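Local structure of flavoprotein (Thermotoga maritima, 5V8S) at residues 204-209 and 252-257; 356-361 and 384-389; 54-59 and 83-88; 95-100 and 165-170. The protein probably acts as an electron-transferring oxidoreductase, joining a metallo-beta-lactamase-like domain with a diiron centre to a flavodoxin-like, FMN-binding domain. The protein carries 1 engineered substitution. All coordinates share one frame; numbering follows the deposited sequence.

Contact 1: 204-209 and 252-257; sequences PHVTKY and LNHYVS
V206, T207 and Y209 of helix 196-214 pack on H254 and Y255 of helix 248-260 in a buried helix-helix contact close to the diiron centre. The local axes come within 10.4 Å and cross at -50°, an angle compatible with ridges-into-grooves packing. V206 CG1 touches both aromatic side chains, obliquely, 3.6 Å from Y255 CE1 and 3.8 Å from H254 CD2; with CG1 trans to the backbone N (chi1 175°), this branch faces the neighbouring helix. Both helices belong to the helical covering of the metallo-beta-lactamase-like fold, and their interface also has a polar side. There T207 OG1 and H254 NE2 share a hydrogen bond of 2.8 Å, the hydroxyl meeting the imidazole at its edge, near the ring plane; either group could be the donor. A weak bond also links T207 OG1 to L203 O in the preceding turn. Farther along, Y255 brings its hydroxyl to the edge of the Y209 ring, with OH 3.6 Å from CD2. That hydroxyl is hydrogen-bonded to G183 O, which ties helix 248-260 to a loop, while Y209 meets Y185 edge-to-face and its side chain lies about 4 Å from the diiron group.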
loop_
_atom_site.group_PDB
_atom_site.type_symbol
_atom_site.label_atom_id
_atom_site.label_comp_id
_atom_site.label_asym_id
_atom_site.label_seq_id
_atom_site.Cartn_x
_atom_site.Cartn_y
_atom_site.Cartn_z
ATOM N N PRO A 204 -16.516 12.920 -11.243
ATOM C CA PRO A 204 -15.361 12.021 -11.079
ATOM C C PRO A 204 -15.179 11.549 -9.646
ATOM O O PRO A 204 -14.710 10.428 -9.421
ATOM C CB PRO A 204 -14.180 12.862 -11.575
ATOM C CG PRO A 204 -14.808 13.860 -12.508
ATOM C CD PRO A 204 -16.151 14.175 -11.923
ATOM N N HIS A 205 -15.553 12.373 -8.663
ATOM C CA HIS A 205 -15.517 11.932 -7.273
ATOM C C HIS A 205 -16.643 10.955 -6.946
ATOM O O HIS A 205 -16.505 10.166 -6.000
ATOM C CB HIS A 205 -15.532 13.129 -6.330
ATOM C CG HIS A 205 -14.363 14.047 -6.517
ATOM N ND1 HIS A 205 -13.154 13.849 -5.883
ATOM C CD2 HIS A 205 -14.210 15.148 -7.291
ATOM C CE1 HIS A 205 -12.306 14.792 -6.265
ATOM N NE2 HIS A 205 -12.922 15.591 -7.119
ATOM N N VAL A 206 -17.744 10.995 -7.704
ATOM C CA VAL A 206 -18.756 9.947 -7.611
ATOM C C VAL A 206 -18.197 8.642 -8.151
ATOM O O VAL A 206 -18.337 7.590 -7.526
ATOM C CB VAL A 206 -20.035 10.366 -8.360
ATOM C CG1 VAL A 206 -21.042 9.215 -8.375
ATOM C CG2 VAL A 206 -20.620 11.596 -7.710
ATOM N N THR A 207 -17.507 8.694 -9.295
ATOM C CA THR A 207 -16.911 7.478 -9.832
ATOM C C THR A 207 -15.936 6.870 -8.833
ATOM O O THR A 207 -15.925 5.651 -8.622
ATOM C CB THR A 207 -16.187 7.788 -11.136
ATOM O OG1 THR A 207 -17.146 8.315 -12.058
ATOM C CG2 THR A 207 -15.579 6.516 -11.713
ATOM N N LYS A 208 -15.102 7.708 -8.218
ATOM C CA LYS A 208 -14.145 7.223 -7.227
ATOM C C LYS A 208 -14.848 6.516 -6.073
ATOM O O LYS A 208 -14.398 5.458 -5.619
ATOM C CB LYS A 208 -13.329 8.408 -6.719
ATOM C CG LYS A 208 -12.148 8.059 -5.835
ATOM C CD LYS A 208 -11.455 9.366 -5.429
ATOM C CE LYS A 208 -10.328 9.198 -4.455
ATOM N NZ LYS A 208 -9.708 10.526 -4.139
ATOM N N TYR A 209 -15.950 7.098 -5.582
ATOM C CA TYR A 209 -16.762 6.489 -4.530
ATOM C C TYR A 209 -17.359 5.160 -4.989
ATOM O O TYR A 209 -17.292 4.153 -4.275
ATOM C CB TYR A 209 -17.872 7.474 -4.126
ATOM C CG TYR A 209 -18.799 6.914 -3.085
ATOM C CD1 TYR A 209 -18.480 7.002 -1.740
ATOM C CD2 TYR A 209 -20.000 6.289 -3.441
ATOM C CE1 TYR A 209 -19.325 6.484 -0.772
ATOM C CE2 TYR A 209 -20.828 5.767 -2.486
ATOM C CZ TYR A 209 -20.478 5.863 -1.153
ATOM O OH TYR A 209 -21.314 5.330 -0.197
ATOM N N LEU A 252 -28.291 8.688 -11.766
ATOM C CA LEU A 252 -28.547 7.263 -11.959
ATOM C C LEU A 252 -27.873 6.752 -13.231
ATOM O O LEU A 252 -27.296 5.657 -13.237
ATOM C CB LEU A 252 -30.056 6.987 -11.936
ATOM C CG LEU A 252 -30.681 7.300 -10.557
ATOM C CD1 LEU A 252 -32.216 7.212 -10.592
ATOM C CD2 LEU A 252 -30.122 6.423 -9.423
ATOM N N ASN A 253 -27.925 7.533 -14.318
ATOM C CA ASN A 253 -27.250 7.117 -15.546
ATOM C C ASN A 253 -25.748 7.010 -15.329
ATOM O O ASN A 253 -25.103 6.128 -15.897
ATOM C CB ASN A 253 -27.530 8.091 -16.695
ATOM C CG ASN A 253 -28.963 8.077 -17.154
ATOM O OD1 ASN A 253 -29.699 7.115 -16.941
ATOM N ND2 ASN A 253 -29.363 9.149 -17.801
ATOM N N HIS A 254 -25.174 7.915 -14.529
ATOM C CA HIS A 254 -23.746 7.842 -14.240
ATOM C C HIS A 254 -23.410 6.571 -13.468
ATOM O O HIS A 254 -22.439 5.882 -13.795
ATOM C CB HIS A 254 -23.293 9.081 -13.466
ATOM C CG HIS A 254 -21.816 9.151 -13.252
ATOM N ND1 HIS A 254 -20.950 9.541 -14.246
ATOM C CD2 HIS A 254 -21.052 8.861 -12.173
ATOM C CE1 HIS A 254 -19.710 9.495 -13.787
ATOM N NE2 HIS A 254 -19.744 9.097 -12.531
ATOM N N TYR A 255 -24.217 6.235 -12.453
ATOM C CA TYR A 255 -23.989 4.994 -11.706
ATOM C C TYR A 255 -24.012 3.797 -12.649
ATOM O O TYR A 255 -23.154 2.920 -12.581
ATOM C CB TYR A 255 -25.046 4.835 -10.593
ATOM C CG TYR A 255 -24.538 5.238 -9.239
ATOM C CD1 TYR A 255 -24.251 6.570 -8.950
ATOM C CD2 TYR A 255 -24.291 4.285 -8.265
ATOM C CE1 TYR A 255 -23.736 6.944 -7.724
ATOM C CE2 TYR A 255 -23.775 4.644 -7.040
ATOM C CZ TYR A 255 -23.495 5.964 -6.768
ATOM O OH TYR A 255 -22.965 6.279 -5.533
ATOM N N VAL A 256 -24.973 3.768 -13.570
ATOM C CA VAL A 256 -25.086 2.646 -14.500
ATOM C C VAL A 256 -23.909 2.625 -15.468
ATOM O O VAL A 256 -23.351 1.558 -15.765
ATOM C CB VAL A 256 -26.445 2.704 -15.226
ATOM C CG1 VAL A 256 -26.478 1.719 -16.383
ATOM C CG2 VAL A 256 -27.552 2.394 -14.261
ATOM N N SER A 257 -23.507 3.793 -15.974
ATOM C CA SER A 257 -22.372 3.860 -16.891
ATOM C C SER A 257 -21.087 3.357 -16.239
ATOM O O SER A 257 -20.303 2.628 -16.861
ATOM C CB SER A 257 -22.188 5.303 -17.356
ATOM O OG SER A 257 -21.099 5.388 -18.238
#

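Contact 2: 356-361 and 384-389; sequences LVFGVH and SFTEIK
V357 and G359 join the parallel strand 384-388 through four backbone hydrogen bonds. V357 N donates to S384 O and T386 N to V357 O, the latter at 2.9 Å; G359 N then reaches T386 O, and I388 N closes the series on G359 O at 2.8 Å. This last N-H is straight (170°), yet it approaches from above the carbonyl plane, off a lone pair. Side chains fill both faces of the pair. On one, the side chains of F358 and T386 run the same way, with T386 OG1 over one face of the ring and CB 3.7 Å from F358 CD2; I388 CD1 meets F358 CB at 3.7 Å. On the other, F385 has CG opposite the backbone N across CA-CB (chi1 177°), which swings its ring over the neighbouring strand: CD1 touches V357 CG1 at 3.7 Å and CZ lies near the bare backbone of G359. One water gives a hydrogen to V357 O and bonds the hydroxyls of S384 and T386. Farther out, helices 278-292 and 395-409 cover the F358 face. The strands belong to one beta-alpha-beta crossover of the flavodoxin-like domain, through helix 371-376; strand 381-388 is the outermost of its sheet within the chain. Beside I388, a second water accepts from H361 N and donates to I388 O and E387 OE2, so it ties the two segments together through solvent.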
loop_
_atom_site.group_PDB
_atom_site.type_symbol
_atom_site.label_atom_id
_atom_site.label_comp_id
_atom_site.label_asym_id
_atom_site.label_seq_id
_atom_site.Cartn_x
_atom_site.Cartn_y
_atom_site.Cartn_z
ATOM N N LEU A 356 -2.750 -4.619 -22.299
ATOM C CA LEU A 356 -1.396 -4.982 -22.703
ATOM C C LEU A 356 -0.551 -5.126 -21.451
ATOM O O LEU A 356 -0.657 -4.306 -20.535
ATOM C CB LEU A 356 -0.738 -3.889 -23.547
ATOM C CG LEU A 356 -1.362 -3.558 -24.900
ATOM C CD1 LEU A 356 -0.619 -2.403 -25.557
ATOM C CD2 LEU A 356 -1.383 -4.795 -25.795
ATOM N N VAL A 357 0.319 -6.138 -21.430
ATOM C CA VAL A 357 1.262 -6.342 -20.341
ATOM C C VAL A 357 2.668 -6.227 -20.905
ATOM O O VAL A 357 2.992 -6.863 -21.915
ATOM C CB VAL A 357 1.062 -7.699 -19.641
ATOM C CG1 VAL A 357 2.140 -7.897 -18.543
ATOM C CG2 VAL A 357 -0.337 -7.800 -19.061
ATOM N N PHE A 358 3.466 -5.366 -20.291
ATOM C CA PHE A 358 4.903 -5.288 -20.504
ATOM C C PHE A 358 5.558 -5.741 -19.209
ATOM O O PHE A 358 5.202 -5.265 -18.131
ATOM C CB PHE A 358 5.337 -3.844 -20.807
ATOM C CG PHE A 358 4.814 -3.284 -22.109
ATOM C CD1 PHE A 358 3.509 -2.854 -22.225
ATOM C CD2 PHE A 358 5.644 -3.140 -23.203
ATOM C CE1 PHE A 358 3.042 -2.325 -23.426
ATOM C CE2 PHE A 358 5.178 -2.617 -24.399
ATOM C CZ PHE A 358 3.878 -2.210 -24.515
ATOM N N GLY A 359 6.513 -6.647 -19.294
ATOM C CA GLY A 359 7.114 -7.160 -18.076
ATOM C C GLY A 359 8.559 -7.538 -18.274
ATOM O O GLY A 359 8.953 -8.007 -19.349
ATOM N N VAL A 360 9.354 -7.325 -17.221
ATOM C CA VAL A 360 10.740 -7.754 -17.217
ATOM C C VAL A 360 10.799 -9.269 -17.136
ATOM O O VAL A 360 9.980 -9.910 -16.464
ATOM C CB VAL A 360 11.427 -7.121 -15.998
ATOM C CG1 VAL A 360 12.790 -7.721 -15.803
ATOM C CG2 VAL A 360 11.513 -5.606 -16.197
ATOM N N HIS A 361 11.793 -9.848 -17.806
ATOM C CA HIS A 361 12.060 -11.279 -17.714
ATOM C C HIS A 361 13.024 -11.488 -16.553
ATOM O O HIS A 361 14.230 -11.246 -16.676
ATOM C CB HIS A 361 12.658 -11.790 -19.017
ATOM C CG HIS A 361 12.942 -13.257 -19.011
ATOM N ND1 HIS A 361 12.110 -14.173 -18.404
ATOM C CD2 HIS A 361 13.966 -13.969 -19.538
ATOM C CE1 HIS A 361 12.612 -15.387 -18.553
ATOM N NE2 HIS A 361 13.736 -15.291 -19.241
ATOM N N SER A 384 -1.561 -9.176 -25.472
ATOM C CA SER A 384 -0.209 -9.659 -25.692
ATOM C C SER A 384 0.626 -9.361 -24.465
ATOM O O SER A 384 0.269 -8.527 -23.625
ATOM C CB SER A 384 0.457 -9.013 -26.915
ATOM O OG SER A 384 0.703 -7.638 -26.685
ATOM N N PHE A 385 1.775 -10.034 -24.422
ATOM C CA PHE A 385 2.839 -9.793 -23.460
ATOM C C PHE A 385 4.085 -9.356 -24.221
ATOM O O PHE A 385 4.455 -9.975 -25.230
ATOM C CB PHE A 385 3.151 -11.063 -22.669
ATOM C CG PHE A 385 4.293 -10.901 -21.721
ATOM C CD1 PHE A 385 4.080 -10.420 -20.442
ATOM C CD2 PHE A 385 5.587 -11.200 -22.116
ATOM C CE1 PHE A 385 5.141 -10.258 -19.565
ATOM C CE2 PHE A 385 6.645 -11.040 -21.249
ATOM C CZ PHE A 385 6.424 -10.565 -19.971
ATOM N N THR A 386 4.719 -8.286 -23.748
ATOM C CA THR A 386 5.943 -7.758 -24.344
ATOM C C THR A 386 7.025 -7.692 -23.280
ATOM O O THR A 386 6.817 -7.137 -22.201
ATOM C CB THR A 386 5.711 -6.359 -24.936
ATOM O OG1 THR A 386 4.671 -6.414 -25.919
ATOM C CG2 THR A 386 6.968 -5.818 -25.585
ATOM N N GLU A 387 8.192 -8.220 -23.610
ATOM C CA GLU A 387 9.289 -8.256 -22.665
ATOM C C GLU A 387 9.925 -6.876 -22.538
ATOM O O GLU A 387 10.205 -6.213 -23.547
ATOM C CB GLU A 387 10.348 -9.253 -23.137
ATOM C CG GLU A 387 11.435 -9.438 -22.100
ATOM C CD GLU A 387 12.543 -10.392 -22.519
ATOM O OE1 GLU A 387 12.450 -10.996 -23.609
ATOM O OE2 GLU A 387 13.521 -10.524 -21.747
ATOM N N ILE A 388 10.163 -6.455 -21.298
ATOM C CA ILE A 388 10.920 -5.244 -21.015
ATOM C C ILE A 388 12.377 -5.657 -20.898
ATOM O O ILE A 388 12.751 -6.382 -19.976
ATOM C CB ILE A 388 10.427 -4.548 -19.738
ATOM C CG1 ILE A 388 8.983 -4.061 -19.915
ATOM C CG2 ILE A 388 11.382 -3.397 -19.358
ATOM C CD1 ILE A 388 8.386 -3.453 -18.663
ATOM N N LYS A 389 13.196 -5.181 -21.828
ATOM C CA LYS A 389 14.619 -5.451 -21.846
ATOM C C LYS A 389 15.382 -4.185 -21.489
ATOM O O LYS A 389 14.832 -3.085 -21.442
ATOM C CB LYS A 389 15.038 -5.934 -23.236
ATOM C CG LYS A 389 14.368 -7.211 -23.653
ATOM C CD LYS A 389 14.983 -7.711 -24.930
ATOM C CE LYS A 389 14.420 -9.044 -25.345
ATOM N NZ LYS A 389 15.198 -9.596 -26.495
HETATM O O HOH W 1 2.239 -6.146 -24.711
HETATM O O HOH W 2 13.739 -8.818 -19.549
#

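Contact 3: 54-59 and 83-88; sequences AYLVKL and KIVDPK
L56 and K58, on one face of strand 50-59, meet I84 and V85 of the loop that leads from helix 74-82 to strand 92-94. The apolar part centres on one methyl: L56 CD2 touches V85 CG1 at 3.6 Å and I84 CD1 at 3.8 Å. L56 extends with CG trans to the backbone N (chi1 -179°), and its chain runs past that of I84 in the opposite direction while crossing V85 at a slant. The other V85 branch, CG2, lies alongside the aliphatic end of K58, 4.1 Å from CE. The polar part is a single cross-segment bond: K58 NZ donates to I84 O over 3.0 Å, approaching nearly in line with the carbonyl (C=O...N 161°). A turn at chi3 (84°) bends the lysine back toward the loop and brings its amine to this oxygen. Within the loop, D86 OD1 accepts from K88 N at 3.0 Å, forming an Asx turn as the chain enters a short 3-10 segment. In the metallo-beta-lactamase-like fold the contact joins this loop to the seven-stranded sheet; Y28 of the adjacent strand 26-34 touches both K58 and I84, and N63 of strand 62-66 touches K58 and V85. K58 thus works in two ways, its CE methylene passing loosely by V85 CG2 while its ammonium end satisfies a loop carbonyl, and the contact passes from hydrocarbon at L56 to a charged tip nearer the surface.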
loop_
_atom_site.group_PDB
_atom_site.type_symbol
_atom_site.label_atom_id
_atom_site.label_comp_id
_atom_site.label_asym_id
_atom_site.label_seq_id
_atom_site.Cartn_x
_atom_site.Cartn_y
_atom_site.Cartn_z
ATOM N N ALA A 54 -27.854 13.455 6.780
ATOM C CA ALA A 54 -29.056 12.893 7.379
ATOM C C ALA A 54 -30.219 13.817 7.061
ATOM O O ALA A 54 -30.017 14.959 6.657
ATOM C CB ALA A 54 -28.879 12.770 8.893
ATOM N N TYR A 55 -31.442 13.318 7.239
ATOM C CA TYR A 55 -32.621 14.068 6.829
ATOM C C TYR A 55 -33.679 14.002 7.917
ATOM O O TYR A 55 -33.796 12.995 8.621
ATOM C CB TYR A 55 -33.209 13.527 5.516
ATOM C CG TYR A 55 -32.196 13.599 4.393
ATOM C CD1 TYR A 55 -31.285 12.569 4.190
ATOM C CD2 TYR A 55 -32.110 14.710 3.571
ATOM C CE1 TYR A 55 -30.323 12.640 3.190
ATOM C CE2 TYR A 55 -31.161 14.787 2.569
ATOM C CZ TYR A 55 -30.275 13.755 2.380
ATOM O OH TYR A 55 -29.352 13.866 1.371
ATOM N N LEU A 56 -34.473 15.071 8.026
ATOM C CA LEU A 56 -35.611 15.103 8.937
ATOM C C LEU A 56 -36.862 15.467 8.149
ATOM O O LEU A 56 -36.890 16.495 7.461
ATOM C CB LEU A 56 -35.399 16.118 10.066
ATOM C CG LEU A 56 -36.554 16.177 11.078
ATOM C CD1 LEU A 56 -36.505 14.969 12.001
ATOM C CD2 LEU A 56 -36.519 17.468 11.878
ATOM N N VAL A 57 -37.897 14.637 8.268
ATOM C CA VAL A 57 -39.175 14.875 7.608
ATOM C C VAL A 57 -40.174 15.216 8.700
ATOM O O VAL A 57 -40.454 14.382 9.561
ATOM C CB VAL A 57 -39.656 13.660 6.791
ATOM C CG1 VAL A 57 -40.828 14.063 5.894
ATOM C CG2 VAL A 57 -38.519 13.072 5.959
ATOM N N LYS A 58 -40.711 16.434 8.670
ATOM C CA LYS A 58 -41.668 16.882 9.671
ATOM C C LYS A 58 -43.057 16.785 9.069
ATOM O O LYS A 58 -43.357 17.459 8.078
ATOM C CB LYS A 58 -41.355 18.310 10.118
ATOM C CG LYS A 58 -39.968 18.419 10.751
ATOM C CD LYS A 58 -39.705 19.794 11.363
ATOM C CE LYS A 58 -40.269 19.916 12.772
ATOM N NZ LYS A 58 -39.945 21.252 13.391
ATOM N N LEU A 59 -43.886 15.936 9.657
ATOM C CA LEU A 59 -45.218 15.633 9.143
ATOM C C LEU A 59 -46.265 15.914 10.215
ATOM O O LEU A 59 -45.956 16.261 11.356
ATOM C CB LEU A 59 -45.278 14.163 8.699
ATOM C CG LEU A 59 -44.213 13.780 7.660
ATOM C CD1 LEU A 59 -44.044 12.274 7.543
ATOM C CD2 LEU A 59 -44.588 14.382 6.295
ATOM N N LYS A 83 -31.690 22.243 16.659
ATOM C CA LYS A 83 -32.033 23.563 16.150
ATOM C C LYS A 83 -33.266 23.530 15.259
ATOM O O LYS A 83 -33.904 24.574 15.067
ATOM C CB LYS A 83 -30.844 24.172 15.400
ATOM C CG LYS A 83 -29.608 24.413 16.270
ATOM C CD LYS A 83 -28.494 25.071 15.467
ATOM C CE LYS A 83 -27.185 25.153 16.243
ATOM N NZ LYS A 83 -26.087 25.774 15.433
ATOM N N ILE A 84 -33.632 22.360 14.735
ATOM C CA ILE A 84 -34.783 22.240 13.845
ATOM C C ILE A 84 -35.924 21.418 14.431
ATOM O O ILE A 84 -37.024 21.421 13.854
ATOM C CB ILE A 84 -34.380 21.703 12.458
ATOM C CG1 ILE A 84 -33.762 20.314 12.586
ATOM C CG2 ILE A 84 -33.409 22.658 11.797
ATOM C CD1 ILE A 84 -33.507 19.644 11.269
ATOM N N VAL A 85 -35.712 20.720 15.546
ATOM C CA VAL A 85 -36.783 19.979 16.198
ATOM C C VAL A 85 -36.358 19.687 17.625
ATOM O O VAL A 85 -35.174 19.463 17.902
ATOM C CB VAL A 85 -37.124 18.683 15.416
ATOM C CG1 VAL A 85 -35.960 17.691 15.465
ATOM C CG2 VAL A 85 -38.382 18.044 15.958
ATOM N N ASP A 86 -37.322 19.700 18.535
ATOM C CA ASP A 86 -37.084 19.131 19.851
ATOM C C ASP A 86 -36.920 17.630 19.661
ATOM O O ASP A 86 -37.873 16.969 19.227
ATOM C CB ASP A 86 -38.278 19.423 20.760
ATOM C CG ASP A 86 -38.027 19.038 22.215
ATOM O OD1 ASP A 86 -37.284 18.067 22.476
ATOM O OD2 ASP A 86 -38.593 19.709 23.104
ATOM N N PRO A 87 -35.746 17.055 19.922
ATOM C CA PRO A 87 -35.580 15.607 19.693
ATOM C C PRO A 87 -36.645 14.765 20.368
ATOM O O PRO A 87 -36.987 13.679 19.880
ATOM C CB PRO A 87 -34.178 15.326 20.253
ATOM C CG PRO A 87 -33.467 16.645 20.148
ATOM C CD PRO A 87 -34.514 17.685 20.422
ATOM N N LYS A 88 -37.204 15.253 21.473
ATOM C CA LYS A 88 -38.259 14.527 22.165
ATOM C C LYS A 88 -39.502 14.352 21.301
ATOM O O LYS A 88 -40.332 13.486 21.596
ATOM C CB LYS A 88 -38.619 15.273 23.446
ATOM C CG LYS A 88 -37.525 15.253 24.476
ATOM C CD LYS A 88 -38.005 15.810 25.799
ATOM C CE LYS A 88 -38.288 17.306 25.691
ATOM N NZ LYS A 88 -38.645 17.897 27.003
#

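Contact 4: 95-100 and 165-170; sequences VNHTEP and PDTMVT. With FEO (mu-oxo-diiron), chain C.
H97 and E99, from the HxExD metal-binding motif of the metallo-beta-lactamase-like fold, sit in a buried loop held by D166 and the chain that follows it into strand 168-172. H97 NE2 binds iron FE1 at 2.2 Å and E99 OE1 binds it at 2.1 Å; water 4 is another ligand, and H163 and D180 also coordinate the diiron site. The far side of the imidazole is gripped by the second shell: H97 ND1 donates to the syn lone pair of D166 OD1 at 3.0 Å, nearly straight (167°) and in the ring plane, with ring and carboxylate turned 71° apart. Together with the iron bond it would hold the ring's rotation, and it probably helps to direct NE2 to the metal, while T167 CG2 lies beside ND1. D166 OD2 is itself held twice, by T98 N and by T98 OG1, which arrive from opposite faces of the carboxylate. Next along the chain, M168 N donates to N96 O at 3.1 Å, and water 3 gives hydrogens to both V95 O and D166 O. E99 OE2 hydrogen-bonds the hydroxyl of Y276 of the second subunit, so an iron ligand also touches the dimer partner. Within strand 168-172, T170 OG1 donates to N96 OD1 at 2.8 Å, in the amide plane and on a lone pair of that oxygen.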
loop_
_atom_site.group_PDB
_atom_site.type_symbol
_atom_site.label_atom_id
_atom_site.label_comp_id
_atom_site.label_asym_id
_atom_site.label_seq_id
_atom_site.Cartn_x
_atom_site.Cartn_y
_atom_site.Cartn_z
ATOM N N VAL A 95 -33.360 3.633 9.155
ATOM C CA VAL A 95 -31.959 3.261 8.980
ATOM C C VAL A 95 -31.866 2.483 7.671
ATOM O O VAL A 95 -32.137 1.281 7.619
ATOM C CB VAL A 95 -31.446 2.449 10.174
ATOM C CG1 VAL A 95 -29.985 2.071 9.975
ATOM C CG2 VAL A 95 -31.618 3.252 11.450
ATOM N N ASN A 96 -31.464 3.172 6.594
ATOM C CA ASN A 96 -31.343 2.526 5.299
ATOM C C ASN A 96 -30.138 1.581 5.242
ATOM O O ASN A 96 -30.128 0.663 4.419
ATOM C CB ASN A 96 -31.173 3.596 4.218
ATOM C CG ASN A 96 -32.457 4.359 3.931
ATOM O OD1 ASN A 96 -33.498 3.758 3.648
ATOM N ND2 ASN A 96 -32.394 5.701 3.995
ATOM N N HIS A 97 -29.141 1.783 6.106
ATOM C CA HIS A 97 -27.857 1.093 6.071
ATOM C C HIS A 97 -27.200 1.392 7.402
ATOM O O HIS A 97 -27.267 2.525 7.889
ATOM C CB HIS A 97 -27.056 1.671 4.886
ATOM C CG HIS A 97 -25.631 1.208 4.726
ATOM N ND1 HIS A 97 -25.219 -0.113 4.719
ATOM C CD2 HIS A 97 -24.527 1.935 4.440
ATOM C CE1 HIS A 97 -23.919 -0.169 4.480
ATOM N NE2 HIS A 97 -23.477 1.062 4.299
ATOM N N THR A 98 -26.612 0.369 8.012
ATOM C CA THR A 98 -26.186 0.450 9.401
ATOM C C THR A 98 -24.705 0.756 9.578
ATOM O O THR A 98 -24.237 0.796 10.719
ATOM C CB THR A 98 -26.490 -0.863 10.125
ATOM O OG1 THR A 98 -25.703 -1.916 9.551
ATOM C CG2 THR A 98 -27.977 -1.200 10.031
ATOM N N GLU A 99 -23.949 0.945 8.502
ATOM C CA GLU A 99 -22.516 1.145 8.667
ATOM C C GLU A 99 -22.281 2.388 9.531
ATOM O O GLU A 99 -23.015 3.375 9.409
ATOM C CB GLU A 99 -21.843 1.318 7.304
ATOM C CG GLU A 99 -20.334 1.378 7.356
ATOM C CD GLU A 99 -19.693 1.374 5.998
ATOM O OE1 GLU A 99 -20.366 1.105 4.998
ATOM O OE2 GLU A 99 -18.466 1.627 5.932
ATOM N N PRO A 100 -21.273 2.391 10.410
ATOM C CA PRO A 100 -21.172 3.493 11.381
ATOM C C PRO A 100 -20.871 4.868 10.823
ATOM O O PRO A 100 -20.975 5.830 11.591
ATOM C CB PRO A 100 -20.092 3.018 12.348
ATOM C CG PRO A 100 -20.223 1.543 12.317
ATOM C CD PRO A 100 -20.546 1.198 10.894
ATOM N N PRO A 165 -25.446 -6.388 2.862
ATOM C CA PRO A 165 -26.735 -7.087 2.732
ATOM C C PRO A 165 -27.897 -6.349 3.365
ATOM O O PRO A 165 -29.055 -6.735 3.131
ATOM C CB PRO A 165 -26.487 -8.427 3.438
ATOM C CG PRO A 165 -25.319 -8.177 4.340
ATOM C CD PRO A 165 -24.463 -7.190 3.620
ATOM N N ASP A 166 -27.636 -5.305 4.150
ATOM C CA ASP A 166 -28.708 -4.584 4.825
ATOM C C ASP A 166 -29.276 -3.426 4.016
ATOM O O ASP A 166 -30.247 -2.813 4.458
ATOM C CB ASP A 166 -28.237 -4.046 6.186
ATOM C CG ASP A 166 -27.200 -2.926 6.075
ATOM O OD1 ASP A 166 -26.646 -2.703 4.975
ATOM O OD2 ASP A 166 -26.950 -2.264 7.109
ATOM N N THR A 167 -28.716 -3.116 2.854
ATOM C CA THR A 167 -29.013 -1.840 2.218
ATOM C C THR A 167 -30.410 -1.816 1.616
ATOM O O THR A 167 -30.848 -2.766 0.961
ATOM C CB THR A 167 -27.939 -1.492 1.181
ATOM O OG1 THR A 167 -27.803 -2.529 0.208
ATOM C CG2 THR A 167 -26.648 -1.378 1.837
ATOM N N MET A 168 -31.112 -0.717 1.867
ATOM C CA MET A 168 -32.406 -0.445 1.273
ATOM C C MET A 168 -32.476 1.043 0.960
ATOM O O MET A 168 -31.628 1.833 1.380
ATOM C CB MET A 168 -33.542 -0.838 2.231
ATOM C CG MET A 168 -33.616 -0.005 3.480
ATOM S SD MET A 168 -35.106 -0.418 4.429
ATOM C CE MET A 168 -35.074 0.889 5.638
ATOM N N VAL A 169 -33.503 1.426 0.213
ATOM C CA VAL A 169 -33.769 2.830 -0.053
ATOM C C VAL A 169 -35.216 3.103 0.336
ATOM O O VAL A 169 -36.058 2.202 0.312
ATOM C CB VAL A 169 -33.478 3.211 -1.524
ATOM C CG1 VAL A 169 -32.008 2.983 -1.872
ATOM C CG2 VAL A 169 -34.347 2.412 -2.457
ATOM N N THR A 170 -35.489 4.345 0.731
ATOM C CA THR A 170 -36.805 4.777 1.186
ATOM C C THR A 170 -37.374 5.755 0.164
ATOM O O THR A 170 -36.732 6.751 -0.175
ATOM C CB THR A 170 -36.694 5.450 2.558
ATOM O OG1 THR A 170 -36.223 4.504 3.524
ATOM C CG2 THR A 170 -38.034 5.989 3.037
HETATM FE FE1 FEO C . -21.612 2.058 3.586
HETATM FE FE2 FEO C . -21.880 5.447 3.848
HETATM O O FEO C . -21.748 3.691 4.507
HETATM O O HOH W 3 -31.478 -1.328 6.897
HETATM O O HOH W 4 -19.792 3.052 2.832
HETATM O O HOH W 5 -20.158 4.944 2.450
#

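Contacts 1, 3 and 4 all lie in the metallo-beta-lactamase-like part, whereas contact 2 belongs to the flavodoxin-like domain, its centre about 45 Å from that of contact 4. Contacts 1 and 4 are buried and both approach the diiron centre, one through packed helices with a tyrosine nearby, the other through the iron ligands themselves. Contacts 2 and 3 are partly buried. Backbone pairing dominates contact 2; side-chain packing carries contacts 1 and 3, each with one polar bond across it, between side chains in contact 1 and from a lysine to a backbone carbonyl in contact 3. Contact 4 combines iron ligation with five direct hydrogen bonds, most involving side chains, and alone meets the second subunit.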